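Local coordinates for protein 4-alpha-glucanotransferase (Streptococcus agalactiae, PDB 6M6T) that belongs to the amylomaltase (disproportionating enzyme) family of the TIM-barrel clan and holds glycan ligands in pockets of its single chain, at residues R169-E172 / Y177-K180; K118-E123 / T127-D132; V33-E38 / A485-I490; Y281-G286 / E333-L338. All coordinates share one frame; numbering follows the deposited sequence.

Contact 1 of 4, residues R169-E172 / Y177-K180; sequences REEE and YRQK
R178 NE is held by E145 OE1 in a salt bridge, while the end of the same guanidinium reaches back to R169, in the turn before its own helix 171-180, and to E171, in that helix's first turn. The turn entering this helix is a Schellman motif that ends helix 164-167: R169, with positive phi (47°), is its C' residue, E170 N returns to A165 O and R169 N to I166 O. E170 is then the N-cap of the next helix. Beyond CB the R178 chain runs almost straight, which carries its charged end across to the R169 side. R169 NH2 arrives at the edge of the R178 guanidinium, near its plane, 4.3 Å from R178 NH2. Both NH2 groups also form long, weak ion pairs with D142 OD1, so the two cations share an anion; R169 makes a cation-pi contact with W229 as well. E171 starts out away from R178, but two bends (chi1 and chi2 both -77°) bring its carboxylate back. E171 OE2 stops 4.4 Å from R178 NH1, well out of the guanidinium plane, with no N-H aimed at it.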
loop_
_atom_site.group_PDB
_atom_site.type_symbol
_atom_site.label_atom_id
_atom_site.label_comp_id
_atom_site.label_asym_id
_atom_site.label_seq_id
_atom_site.Cartn_x
_atom_site.Cartn_y
_atom_site.Cartn_z
ATOM N N ARG A 169 1.567 -16.662 -24.320
ATOM C CA ARG A 169 0.123 -16.793 -24.550
ATOM C C ARG A 169 -0.226 -17.132 -26.003
ATOM O O ARG A 169 -0.936 -16.394 -26.686
ATOM C CB ARG A 169 -0.615 -15.520 -24.121
ATOM C CG ARG A 169 0.145 -14.595 -23.202
ATOM C CD ARG A 169 -0.720 -13.415 -22.838
ATOM N NE ARG A 169 -1.696 -13.805 -21.829
ATOM C CZ ARG A 169 -2.989 -14.020 -22.061
ATOM N NH1 ARG A 169 -3.478 -13.863 -23.289
ATOM N NH2 ARG A 169 -3.793 -14.386 -21.060
ATOM N N GLU A 170 0.264 -18.278 -26.473
ATOM C CA GLU A 170 -0.183 -18.781 -27.769
ATOM C C GLU A 170 -1.517 -19.490 -27.574
ATOM O O GLU A 170 -1.639 -20.356 -26.707
ATOM C CB GLU A 170 0.858 -19.714 -28.395
ATOM C CG GLU A 170 2.331 -19.280 -28.217
ATOM C CD GLU A 170 2.710 -17.954 -28.920
ATOM O OE1 GLU A 170 1.891 -17.406 -29.698
ATOM O OE2 GLU A 170 3.847 -17.464 -28.700
ATOM N N GLU A 171 -2.522 -19.119 -28.375
ATOM C CA GLU A 171 -3.903 -19.368 -27.976
ATOM C C GLU A 171 -4.233 -20.852 -27.861
ATOM O O GLU A 171 -5.164 -21.214 -27.130
ATOM C CB GLU A 171 -4.873 -18.667 -28.933
ATOM C CG GLU A 171 -5.005 -17.128 -28.689
ATOM C CD GLU A 171 -5.882 -16.736 -27.470
ATOM O OE1 GLU A 171 -6.110 -15.513 -27.252
ATOM O OE2 GLU A 171 -6.344 -17.648 -26.738
ATOM N N GLU A 172 -3.474 -21.725 -28.521
ATOM C CA GLU A 172 -3.675 -23.160 -28.325
ATOM C C GLU A 172 -3.169 -23.596 -26.951
ATOM O O GLU A 172 -3.849 -24.346 -26.236
ATOM C CB GLU A 172 -2.989 -23.937 -29.457
ATOM C CG GLU A 172 -3.871 -24.116 -30.718
ATOM C CD GLU A 172 -3.106 -24.049 -32.053
ATOM O OE1 GLU A 172 -3.459 -24.801 -32.994
ATOM O OE2 GLU A 172 -2.167 -23.229 -32.163
ATOM N N TYR A 177 -4.371 -24.747 -21.121
ATOM C CA TYR A 177 -4.160 -24.525 -19.692
ATOM C C TYR A 177 -5.445 -24.132 -18.971
ATOM O O TYR A 177 -5.590 -24.421 -17.778
ATOM C CB TYR A 177 -3.087 -23.466 -19.495
ATOM C CG TYR A 177 -1.695 -24.031 -19.528
ATOM C CD1 TYR A 177 -1.092 -24.384 -20.728
ATOM C CD2 TYR A 177 -0.985 -24.225 -18.357
ATOM C CE1 TYR A 177 0.181 -24.905 -20.751
ATOM C CE2 TYR A 177 0.286 -24.739 -18.371
ATOM C CZ TYR A 177 0.862 -25.082 -19.562
ATOM O OH TYR A 177 2.128 -25.604 -19.553
ATOM N N ARG A 178 -6.343 -23.461 -19.662
ATOM C CA ARG A 178 -7.576 -23.020 -18.991
ATOM C C ARG A 178 -8.566 -24.164 -18.897
ATOM O O ARG A 178 -9.583 -23.969 -18.277
ATOM C CB ARG A 178 -8.257 -21.920 -19.787
ATOM C CG ARG A 178 -7.315 -20.829 -20.232
ATOM C CD ARG A 178 -8.167 -20.007 -21.146
ATOM N NE ARG A 178 -7.494 -18.745 -21.296
ATOM C CZ ARG A 178 -7.765 -17.894 -22.251
ATOM N NH1 ARG A 178 -8.709 -18.190 -23.125
ATOM N NH2 ARG A 178 -7.105 -16.756 -22.317
ATOM N N GLN A 179 -8.305 -25.267 -19.579
ATOM C CA GLN A 179 -9.208 -26.440 -19.614
ATOM C C GLN A 179 -8.643 -27.454 -18.636
ATOM O O GLN A 179 -9.404 -28.125 -17.964
ATOM C CB GLN A 179 -9.093 -27.041 -21.012
ATOM C CG GLN A 179 -10.330 -27.740 -21.556
ATOM C CD GLN A 179 -9.991 -28.609 -22.747
ATOM O OE1 GLN A 179 -9.076 -28.323 -23.517
ATOM N NE2 GLN A 179 -10.712 -29.709 -22.890
ATOM N N LYS A 180 -7.323 -27.558 -18.649
ATOM C CA LYS A 180 -6.548 -28.456 -17.806
ATOM C C LYS A 180 -6.513 -27.977 -16.350
ATOM O O LYS A 180 -6.304 -28.797 -15.446
ATOM C CB LYS A 180 -5.148 -28.615 -18.448
ATOM C CG LYS A 180 -3.955 -28.932 -17.540
ATOM C CD LYS A 180 -2.624 -28.483 -18.187
ATOM C CE LYS A 180 -1.443 -28.624 -17.222
ATOM N NZ LYS A 180 -1.422 -30.001 -16.612
#

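Contact 2 of 4, residues K118-E123 / T127-D132; sequences KNFLKE and TRMLSD
F120 meets M129 and L130 at the rim of its ring, and these apolar touches, with one between leucines, are the close contacts across the segments, which belong to two consecutive helices, 105-122 and 126-134, joined by a short connection. M129 CE lies at the ring edge, in plane, 3.4 Å from F120 CE1. At another point of the edge, L130 CB sits 4.2 Å from F120 CE2. The ring gets there because F120 CG is anti to its backbone N (chi1 164°), which swings the aromatic end across the gap, while M129 curls its methyl toward the ring through a bend at chi3. L121 adds a looser touch, its CD2 standing 4.4 Å from L130 CD2. Polar interaction is confined to one helix: R128 NH2 and D132 OD2 form a salt bridge one turn apart, 2.8 Å between them, with OD2 in the guanidinium plane though the N-H points only weakly at it. The axes of 118-122 and 127-132 approach to 10.3 Å at an angle of 107°. The long helix 182-208 packs against both: Y193 meets the F120 ring and also touches M129, V190 packs on both F120 and L130, and K186 lies against L130.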
loop_
_atom_site.group_PDB
_atom_site.type_symbol
_atom_site.label_atom_id
_atom_site.label_comp_id
_atom_site.label_asym_id
_atom_site.label_seq_id
_atom_site.Cartn_x
_atom_site.Cartn_y
_atom_site.Cartn_z
ATOM N N LYS A 118 -15.217 -24.160 -2.252
ATOM C CA LYS A 118 -15.989 -25.366 -2.567
ATOM C C LYS A 118 -17.422 -25.258 -2.066
ATOM O O LYS A 118 -18.359 -25.660 -2.767
ATOM C CB LYS A 118 -15.309 -26.601 -1.958
ATOM C CG LYS A 118 -16.109 -27.913 -2.028
ATOM C CD LYS A 118 -15.278 -29.130 -1.527
ATOM C CE LYS A 118 -14.793 -30.054 -2.676
ATOM N NZ LYS A 118 -13.622 -29.524 -3.473
ATOM N N ASN A 119 -17.613 -24.717 -0.851
ATOM C CA ASN A 119 -18.971 -24.568 -0.326
ATOM C C ASN A 119 -19.716 -23.417 -0.984
ATOM O O ASN A 119 -20.939 -23.498 -1.147
ATOM C CB ASN A 119 -18.957 -24.369 1.187
ATOM C CG ASN A 119 -18.545 -25.619 1.931
ATOM O OD1 ASN A 119 -19.030 -26.719 1.641
ATOM N ND2 ASN A 119 -17.632 -25.463 2.891
ATOM N N PHE A 120 -19.014 -22.336 -1.357
ATOM C CA PHE A 120 -19.678 -21.242 -2.059
ATOM C C PHE A 120 -20.199 -21.688 -3.422
ATOM O O PHE A 120 -21.291 -21.273 -3.833
ATOM C CB PHE A 120 -18.747 -20.044 -2.236
ATOM C CG PHE A 120 -19.248 -19.059 -3.272
ATOM C CD1 PHE A 120 -20.224 -18.124 -2.944
ATOM C CD2 PHE A 120 -18.784 -19.098 -4.585
ATOM C CE1 PHE A 120 -20.709 -17.233 -3.893
ATOM C CE2 PHE A 120 -19.273 -18.216 -5.532
ATOM C CZ PHE A 120 -20.237 -17.277 -5.182
ATOM N N LEU A 121 -19.436 -22.518 -4.149
ATOM C CA LEU A 121 -19.892 -22.896 -5.486
ATOM C C LEU A 121 -21.139 -23.785 -5.457
ATOM O O LEU A 121 -21.948 -23.724 -6.392
ATOM C CB LEU A 121 -18.767 -23.577 -6.255
ATOM C CG LEU A 121 -17.593 -22.671 -6.630
ATOM C CD1 LEU A 121 -16.475 -23.523 -7.210
ATOM C CD2 LEU A 121 -18.017 -21.548 -7.601
ATOM N N LYS A 122 -21.323 -24.603 -4.405
ATOM C CA LYS A 122 -22.462 -25.526 -4.338
ATOM C C LYS A 122 -23.784 -24.836 -3.998
ATOM O O LYS A 122 -24.844 -25.447 -4.184
ATOM C CB LYS A 122 -22.189 -26.644 -3.321
ATOM C CG LYS A 122 -22.376 -26.229 -1.868
ATOM C CD LYS A 122 -22.018 -27.322 -0.867
ATOM C CE LYS A 122 -20.893 -28.201 -1.358
ATOM N NZ LYS A 122 -20.621 -29.264 -0.371
ATOM N N GLU A 123 -23.745 -23.614 -3.457
ATOM C CA GLU A 123 -24.946 -22.789 -3.354
ATOM C C GLU A 123 -25.609 -22.639 -4.719
ATOM O O GLU A 123 -24.934 -22.574 -5.749
ATOM C CB GLU A 123 -24.619 -21.396 -2.789
ATOM C CG GLU A 123 -23.904 -21.377 -1.431
ATOM C CD GLU A 123 -24.853 -21.591 -0.249
ATOM O OE1 GLU A 123 -26.086 -21.453 -0.439
ATOM O OE2 GLU A 123 -24.365 -21.907 0.867
ATOM N N THR A 127 -23.206 -19.326 -9.108
ATOM C CA THR A 127 -22.583 -18.890 -10.347
ATOM C C THR A 127 -23.148 -17.558 -10.827
ATOM O O THR A 127 -22.397 -16.744 -11.368
ATOM C CB THR A 127 -22.708 -19.979 -11.425
ATOM O OG1 THR A 127 -24.014 -19.953 -12.019
ATOM C CG2 THR A 127 -22.419 -21.366 -10.827
ATOM N N ARG A 128 -24.437 -17.284 -10.597
ATOM C CA ARG A 128 -24.971 -15.996 -11.035
ATOM C C ARG A 128 -24.604 -14.847 -10.111
ATOM O O ARG A 128 -24.848 -13.694 -10.470
ATOM C CB ARG A 128 -26.492 -16.036 -11.186
ATOM C CG ARG A 128 -26.997 -15.116 -12.299
ATOM C CD ARG A 128 -28.454 -14.755 -12.126
ATOM N NE ARG A 128 -28.921 -13.816 -13.146
ATOM C CZ ARG A 128 -28.554 -12.540 -13.220
ATOM N NH1 ARG A 128 -29.038 -11.766 -14.183
ATOM N NH2 ARG A 128 -27.703 -12.037 -12.338
ATOM N N MET A 129 -24.057 -15.129 -8.928
ATOM C CA MET A 129 -23.433 -14.086 -8.123
ATOM C C MET A 129 -21.996 -13.870 -8.565
ATOM O O MET A 129 -21.554 -12.726 -8.735
ATOM C CB MET A 129 -23.482 -14.454 -6.636
ATOM C CG MET A 129 -24.854 -14.905 -6.138
ATOM S SD MET A 129 -25.021 -15.186 -4.349
ATOM C CE MET A 129 -23.324 -15.092 -3.796
ATOM N N LEU A 130 -21.267 -14.967 -8.796
ATOM C CA LEU A 130 -19.865 -14.856 -9.181
ATOM C C LEU A 130 -19.718 -14.181 -10.544
ATOM O O LEU A 130 -18.828 -13.344 -10.742
ATOM C CB LEU A 130 -19.221 -16.239 -9.182
ATOM C CG LEU A 130 -17.847 -16.369 -9.834
ATOM C CD1 LEU A 130 -16.838 -15.437 -9.177
ATOM C CD2 LEU A 130 -17.378 -17.815 -9.744
ATOM N N SER A 131 -20.589 -14.524 -11.492
ATOM C CA SER A 131 -20.491 -13.926 -12.816
ATOM C C SER A 131 -20.935 -12.469 -12.786
ATOM O O SER A 131 -20.300 -11.607 -13.404
ATOM C CB SER A 131 -21.312 -14.738 -13.829
ATOM O OG SER A 131 -22.583 -14.152 -14.083
ATOM N N ASP A 132 -22.013 -12.172 -12.054
ATOM C CA ASP A 132 -22.386 -10.779 -11.815
ATOM C C ASP A 132 -21.237 -9.983 -11.205
ATOM O O ASP A 132 -21.178 -8.758 -11.363
ATOM C CB ASP A 132 -23.611 -10.715 -10.898
ATOM C CG ASP A 132 -24.861 -10.226 -11.610
ATOM O OD1 ASP A 132 -24.748 -9.711 -12.752
ATOM O OD2 ASP A 132 -25.957 -10.343 -11.013
#

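Contact 3 of 4, residues V33-E38 / A485-I490; sequences VDFLVE and AFLKEI
F35 and L487 form the packed, buried side of this contact, and E38 and K488 its exposed, polar side. The helices involved, 27-38 and 481-493, lie close to the two ends of the chain; they follow the first and eighth strands of the parallel barrel, 6-10 and 443-447, which are neighbours in the sheet. The contact thus lies where the TIM barrel closes on itself. On the inner side the two side chains cross at about a right angle, and one methyl of L487, CD2, comes to 3.8 Å from F35 CZ. L487 CG stands anti to its backbone N (chi1 179°), sending the branched end toward the other helix. Helix 448-451 adds to this side, M448 touching F35 and L451 touching L487, while Y437 of helix 428-438 lies against L487 and F32 meets the F35 ring.

The outer side is bridged by a single side chain. K488 crosses the gap with a chain bent at chi3 and chi4, and its NZ gives a hydrogen bond to E38 O, 3.1 Å away; the C=O...N angle of 160° places the nitrogen almost in line with the carbonyl. E38 OE2 is 6.6 Å from K488 NZ and takes its salt bridge from K484, one turn earlier on the lysine's helix. E38 is the last residue of helix 27-38, so an ammonium group at its carbonyl would probably be favoured by the partial negative charge of that helix end, and the two lysines would thus balance both the carbonyl end and the carboxylate of E38.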
loop_
_atom_site.group_PDB
_atom_site.type_symbol
_atom_site.label_atom_id
_atom_site.label_comp_id
_atom_site.label_asym_id
_atom_site.label_seq_id
_atom_site.Cartn_x
_atom_site.Cartn_y
_atom_site.Cartn_z
ATOM N N VAL A 33 -12.613 1.298 12.921
ATOM C CA VAL A 33 -13.477 2.396 12.476
ATOM C C VAL A 33 -14.146 3.055 13.678
ATOM O O VAL A 33 -14.142 4.288 13.816
ATOM C CB VAL A 33 -14.520 1.892 11.459
ATOM C CG1 VAL A 33 -15.182 3.055 10.737
ATOM C CG2 VAL A 33 -13.889 0.954 10.462
ATOM N N ASP A 34 -14.757 2.231 14.550
ATOM C CA ASP A 34 -15.410 2.721 15.760
ATOM C C ASP A 34 -14.472 3.630 16.547
ATOM O O ASP A 34 -14.881 4.683 17.065
ATOM C CB ASP A 34 -15.858 1.534 16.627
ATOM C CG ASP A 34 -17.194 0.904 16.172
ATOM O OD1 ASP A 34 -18.057 1.632 15.628
ATOM O OD2 ASP A 34 -17.379 -0.327 16.377
ATOM N N PHE A 35 -13.195 3.245 16.623
ATOM C CA PHE A 35 -12.217 4.036 17.356
ATOM C C PHE A 35 -11.889 5.331 16.625
ATOM O O PHE A 35 -11.587 6.348 17.262
ATOM C CB PHE A 35 -10.955 3.205 17.594
ATOM C CG PHE A 35 -9.690 3.990 17.492
ATOM C CD1 PHE A 35 -9.270 4.785 18.542
ATOM C CD2 PHE A 35 -8.912 3.945 16.340
ATOM C CE1 PHE A 35 -8.104 5.528 18.443
ATOM C CE2 PHE A 35 -7.731 4.693 16.239
ATOM C CZ PHE A 35 -7.333 5.482 17.279
ATOM N N LEU A 36 -11.932 5.318 15.295
ATOM C CA LEU A 36 -11.651 6.551 14.565
ATOM C C LEU A 36 -12.769 7.564 14.776
ATOM O O LEU A 36 -12.506 8.765 14.915
ATOM C CB LEU A 36 -11.438 6.264 13.076
ATOM C CG LEU A 36 -10.180 5.448 12.772
ATOM C CD1 LEU A 36 -9.875 5.308 11.252
ATOM C CD2 LEU A 36 -9.021 6.059 13.510
ATOM N N VAL A 37 -14.018 7.096 14.829
ATOM C CA VAL A 37 -15.129 8.012 15.116
ATOM C C VAL A 37 -15.193 8.412 16.586
ATOM O O VAL A 37 -15.784 9.454 16.905
ATOM C CB VAL A 37 -16.515 7.462 14.721
ATOM C CG1 VAL A 37 -16.478 6.841 13.322
ATOM C CG2 VAL A 37 -17.060 6.493 15.776
ATOM N N GLU A 38 -14.633 7.607 17.491
ATOM C CA GLU A 38 -14.521 8.049 18.877
ATOM C C GLU A 38 -13.681 9.310 18.984
ATOM O O GLU A 38 -14.044 10.256 19.695
ATOM C CB GLU A 38 -13.890 6.969 19.741
ATOM C CG GLU A 38 -14.756 5.835 20.115
ATOM C CD GLU A 38 -14.007 4.937 21.061
ATOM O OE1 GLU A 38 -13.628 3.803 20.664
ATOM O OE2 GLU A 38 -13.762 5.397 22.201
ATOM N N ALA A 485 -7.683 9.110 24.405
ATOM C CA ALA A 485 -7.976 10.446 24.915
ATOM C C ALA A 485 -6.935 11.452 24.442
ATOM O O ALA A 485 -7.267 12.597 24.115
ATOM C CB ALA A 485 -8.040 10.413 26.439
ATOM N N PHE A 486 -5.675 11.021 24.378
ATOM C CA PHE A 486 -4.616 11.867 23.851
ATOM C C PHE A 486 -4.891 12.256 22.405
ATOM O O PHE A 486 -4.746 13.430 22.019
ATOM C CB PHE A 486 -3.273 11.148 23.951
ATOM C CG PHE A 486 -2.192 11.838 23.194
ATOM C CD1 PHE A 486 -1.796 13.116 23.548
ATOM C CD2 PHE A 486 -1.610 11.246 22.095
ATOM C CE1 PHE A 486 -0.815 13.774 22.841
ATOM C CE2 PHE A 486 -0.629 11.904 21.386
ATOM C CZ PHE A 486 -0.235 13.170 21.752
ATOM N N LEU A 487 -5.250 11.269 21.577
ATOM C CA LEU A 487 -5.515 11.577 20.174
ATOM C C LEU A 487 -6.714 12.512 20.049
ATOM O O LEU A 487 -6.662 13.507 19.317
ATOM C CB LEU A 487 -5.722 10.293 19.353
ATOM C CG LEU A 487 -6.030 10.439 17.848
ATOM C CD1 LEU A 487 -5.004 11.314 17.151
ATOM C CD2 LEU A 487 -6.164 9.105 17.135
ATOM N N LYS A 488 -7.801 12.225 20.771
ATOM C CA LYS A 488 -8.945 13.133 20.716
ATOM C C LYS A 488 -8.544 14.538 21.140
ATOM O O LYS A 488 -8.997 15.523 20.547
ATOM C CB LYS A 488 -10.107 12.642 21.584
ATOM C CG LYS A 488 -11.354 13.506 21.398
ATOM C CD LYS A 488 -12.462 13.127 22.338
ATOM C CE LYS A 488 -13.788 12.967 21.597
ATOM N NZ LYS A 488 -14.694 11.943 22.241
ATOM N N GLU A 489 -7.680 14.648 22.153
ATOM C CA GLU A 489 -7.289 15.963 22.647
ATOM C C GLU A 489 -6.543 16.749 21.577
ATOM O O GLU A 489 -6.916 17.883 21.268
ATOM C CB GLU A 489 -6.439 15.844 23.915
ATOM C CG GLU A 489 -5.929 17.174 24.434
ATOM C CD GLU A 489 -4.823 17.001 25.449
ATOM O OE1 GLU A 489 -4.307 18.015 25.988
ATOM O OE2 GLU A 489 -4.472 15.831 25.708
ATOM N N ILE A 490 -5.486 16.171 21.000
ATOM C CA ILE A 490 -4.764 16.923 19.982
ATOM C C ILE A 490 -5.669 17.210 18.788
ATOM O O ILE A 490 -5.489 18.221 18.089
ATOM C CB ILE A 490 -3.463 16.213 19.550
ATOM C CG1 ILE A 490 -3.759 14.941 18.758
ATOM C CG2 ILE A 490 -2.556 15.964 20.751
ATOM C CD1 ILE A 490 -2.589 14.061 18.683
#

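Contact 4 of 4, residues Y281-G286 / E333-L338; sequences YRIQSG and EKLGDL
L335 spreads its two methyls over two successive residues of the facing helix, CD1 against I283 and CD2 against Q284. The helices, 277-289 and 324-335, belong to the outer layer of the TIM barrel; they lead into the adjacent parallel strands 292-295 and 340-342. With CG beside the backbone N (chi1 -71°), the L335 fork opens toward helix 277-289, and CD1 comes to 3.8 Å from I283 CG2. Q284 runs out extended from its helix and brings its amide end over the other branch; its NE2 lies close to L335 CD2, a polar group against a methyl and no hydrogen bond. The chain leaves helix 324-335 at G336, whose phi is positive (79°), and turns so that L338 comes back to the same isoleucine. I331, a turn earlier on helix 324-335, touches both I283 and L338, and M217 of strand 212-217 lies against I283 from the barrel side. I283 CG2, anti to its own backbone N, is shared by two leucines, with L338 CD1 3.6 Å away.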
loop_
_atom_site.group_PDB
_atom_site.type_symbol
_atom_site.label_atom_id
_atom_site.label_comp_id
_atom_site.label_asym_id
_atom_site.label_seq_id
_atom_site.Cartn_x
_atom_site.Cartn_y
_atom_site.Cartn_z
ATOM N N TYR A 281 -7.443 3.511 -16.436
ATOM C CA TYR A 281 -8.120 2.385 -15.797
ATOM C C TYR A 281 -7.617 2.161 -14.368
ATOM O O TYR A 281 -8.413 1.915 -13.445
ATOM C CB TYR A 281 -7.937 1.154 -16.686
ATOM C CG TYR A 281 -7.964 -0.188 -16.019
ATOM C CD1 TYR A 281 -9.165 -0.825 -15.740
ATOM C CD2 TYR A 281 -6.783 -0.845 -15.716
ATOM C CE1 TYR A 281 -9.185 -2.074 -15.142
ATOM C CE2 TYR A 281 -6.791 -2.086 -15.128
ATOM C CZ TYR A 281 -7.991 -2.703 -14.841
ATOM O OH TYR A 281 -7.982 -3.951 -14.249
ATOM N N ARG A 282 -6.307 2.270 -14.159
ATOM C CA ARG A 282 -5.761 2.149 -12.809
ATOM C C ARG A 282 -6.372 3.191 -11.876
ATOM O O ARG A 282 -6.910 2.853 -10.811
ATOM C CB ARG A 282 -4.239 2.287 -12.843
ATOM C CG ARG A 282 -3.483 1.047 -13.311
ATOM C CD ARG A 282 -2.062 1.021 -12.754
ATOM N NE ARG A 282 -2.045 0.750 -11.319
ATOM C CZ ARG A 282 -0.936 0.637 -10.599
ATOM N NH1 ARG A 282 0.247 0.777 -11.186
ATOM N NH2 ARG A 282 -1.007 0.389 -9.300
ATOM N N ILE A 283 -6.311 4.469 -12.285
ATOM C CA ILE A 283 -6.820 5.581 -11.480
ATOM C C ILE A 283 -8.317 5.444 -11.249
ATOM O O ILE A 283 -8.821 5.752 -10.163
ATOM C CB ILE A 283 -6.489 6.926 -12.161
ATOM C CG1 ILE A 283 -4.976 7.171 -12.217
ATOM C CG2 ILE A 283 -7.145 8.054 -11.439
ATOM C CD1 ILE A 283 -4.369 7.581 -10.898
ATOM N N GLN A 284 -9.055 4.992 -12.269
ATOM C CA GLN A 284 -10.502 4.851 -12.136
ATOM C C GLN A 284 -10.848 3.790 -11.096
ATOM O O GLN A 284 -11.678 4.013 -10.196
ATOM C CB GLN A 284 -11.113 4.513 -13.501
ATOM C CG GLN A 284 -12.618 4.736 -13.603
ATOM C CD GLN A 284 -13.143 4.717 -15.034
ATOM O OE1 GLN A 284 -13.369 3.653 -15.623
ATOM N NE2 GLN A 284 -13.359 5.901 -15.593
ATOM N N SER A 285 -10.185 2.636 -11.175
ATOM C CA SER A 285 -10.476 1.611 -10.190
ATOM C C SER A 285 -9.906 1.972 -8.823
ATOM O O SER A 285 -10.338 1.400 -7.820
ATOM C CB SER A 285 -9.955 0.262 -10.676
ATOM O OG SER A 285 -8.683 -0.014 -10.120
ATOM N N GLY A 286 -8.972 2.921 -8.758
ATOM C CA GLY A 286 -8.441 3.376 -7.487
ATOM C C GLY A 286 -9.419 4.281 -6.766
ATOM O O GLY A 286 -9.683 4.125 -5.562
ATOM N N GLU A 333 -9.100 15.519 -17.887
ATOM C CA GLU A 333 -10.128 15.581 -18.924
ATOM C C GLU A 333 -11.093 14.393 -18.844
ATOM O O GLU A 333 -12.320 14.570 -18.837
ATOM C CB GLU A 333 -9.483 15.643 -20.308
ATOM C CG GLU A 333 -10.519 15.676 -21.430
ATOM C CD GLU A 333 -11.534 16.823 -21.269
ATOM O OE1 GLU A 333 -12.634 16.606 -20.689
ATOM O OE2 GLU A 333 -11.223 17.954 -21.721
ATOM N N LYS A 334 -10.564 13.170 -18.784
ATOM C CA LYS A 334 -11.426 12.014 -18.969
ATOM C C LYS A 334 -12.163 11.628 -17.694
ATOM O O LYS A 334 -13.264 11.073 -17.767
ATOM C CB LYS A 334 -10.602 10.837 -19.492
ATOM C CG LYS A 334 -10.392 10.865 -20.986
ATOM C CD LYS A 334 -9.420 9.800 -21.397
ATOM C CE LYS A 334 -9.363 9.683 -22.903
ATOM N NZ LYS A 334 -8.655 8.428 -23.278
ATOM N N LEU A 335 -11.598 11.936 -16.533
ATOM C CA LEU A 335 -12.117 11.483 -15.253
ATOM C C LEU A 335 -12.671 12.601 -14.378
ATOM O O LEU A 335 -13.259 12.301 -13.330
ATOM C CB LEU A 335 -11.013 10.743 -14.489
ATOM C CG LEU A 335 -10.666 9.384 -15.076
ATOM C CD1 LEU A 335 -9.653 8.635 -14.214
ATOM C CD2 LEU A 335 -11.944 8.617 -15.202
ATOM N N GLY A 336 -12.529 13.875 -14.789
ATOM C CA GLY A 336 -12.750 15.015 -13.912
ATOM C C GLY A 336 -11.551 15.241 -13.004
ATOM O O GLY A 336 -10.529 14.566 -13.122
ATOM N N ASP A 337 -11.674 16.203 -12.084
ATOM C CA ASP A 337 -10.689 16.339 -11.007
ATOM C C ASP A 337 -10.975 15.287 -9.927
ATOM O O ASP A 337 -12.124 14.874 -9.739
ATOM C CB ASP A 337 -10.682 17.773 -10.447
ATOM C CG ASP A 337 -12.034 18.212 -9.857
ATOM O OD1 ASP A 337 -12.607 17.484 -9.010
ATOM O OD2 ASP A 337 -12.524 19.307 -10.249
ATOM N N LEU A 338 -9.929 14.781 -9.272
ATOM C CA LEU A 338 -10.110 13.596 -8.430
ATOM C C LEU A 338 -9.357 13.705 -7.114
ATOM O O LEU A 338 -8.293 14.332 -7.052
ATOM C CB LEU A 338 -9.654 12.311 -9.140
ATOM C CG LEU A 338 -10.203 12.022 -10.530
ATOM C CD1 LEU A 338 -9.348 10.948 -11.208
ATOM C CD2 LEU A 338 -11.682 11.635 -10.468
#

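Contacts 3 and 4 belong to the barrel, contacts 1 and 2 to the helices away from its centre. Contact 3 joins helices near the chain's two ends, and the other three lie within the span between its segments. Contacts 1 and 2 share one side, centres about 24 Å apart; contact 3 is on the opposite side of the chain's centre from contact 1, about 53 Å between centres. Contact 4, about 32 Å from contact 3 by centres, is linked along the chain to the glycan pockets: its helices lead to strands 292-295 and 340-342, just beyond which stand D296, H297 and E343, and its R282 bonds P218, next to pocket residue I219. No two contacts touch.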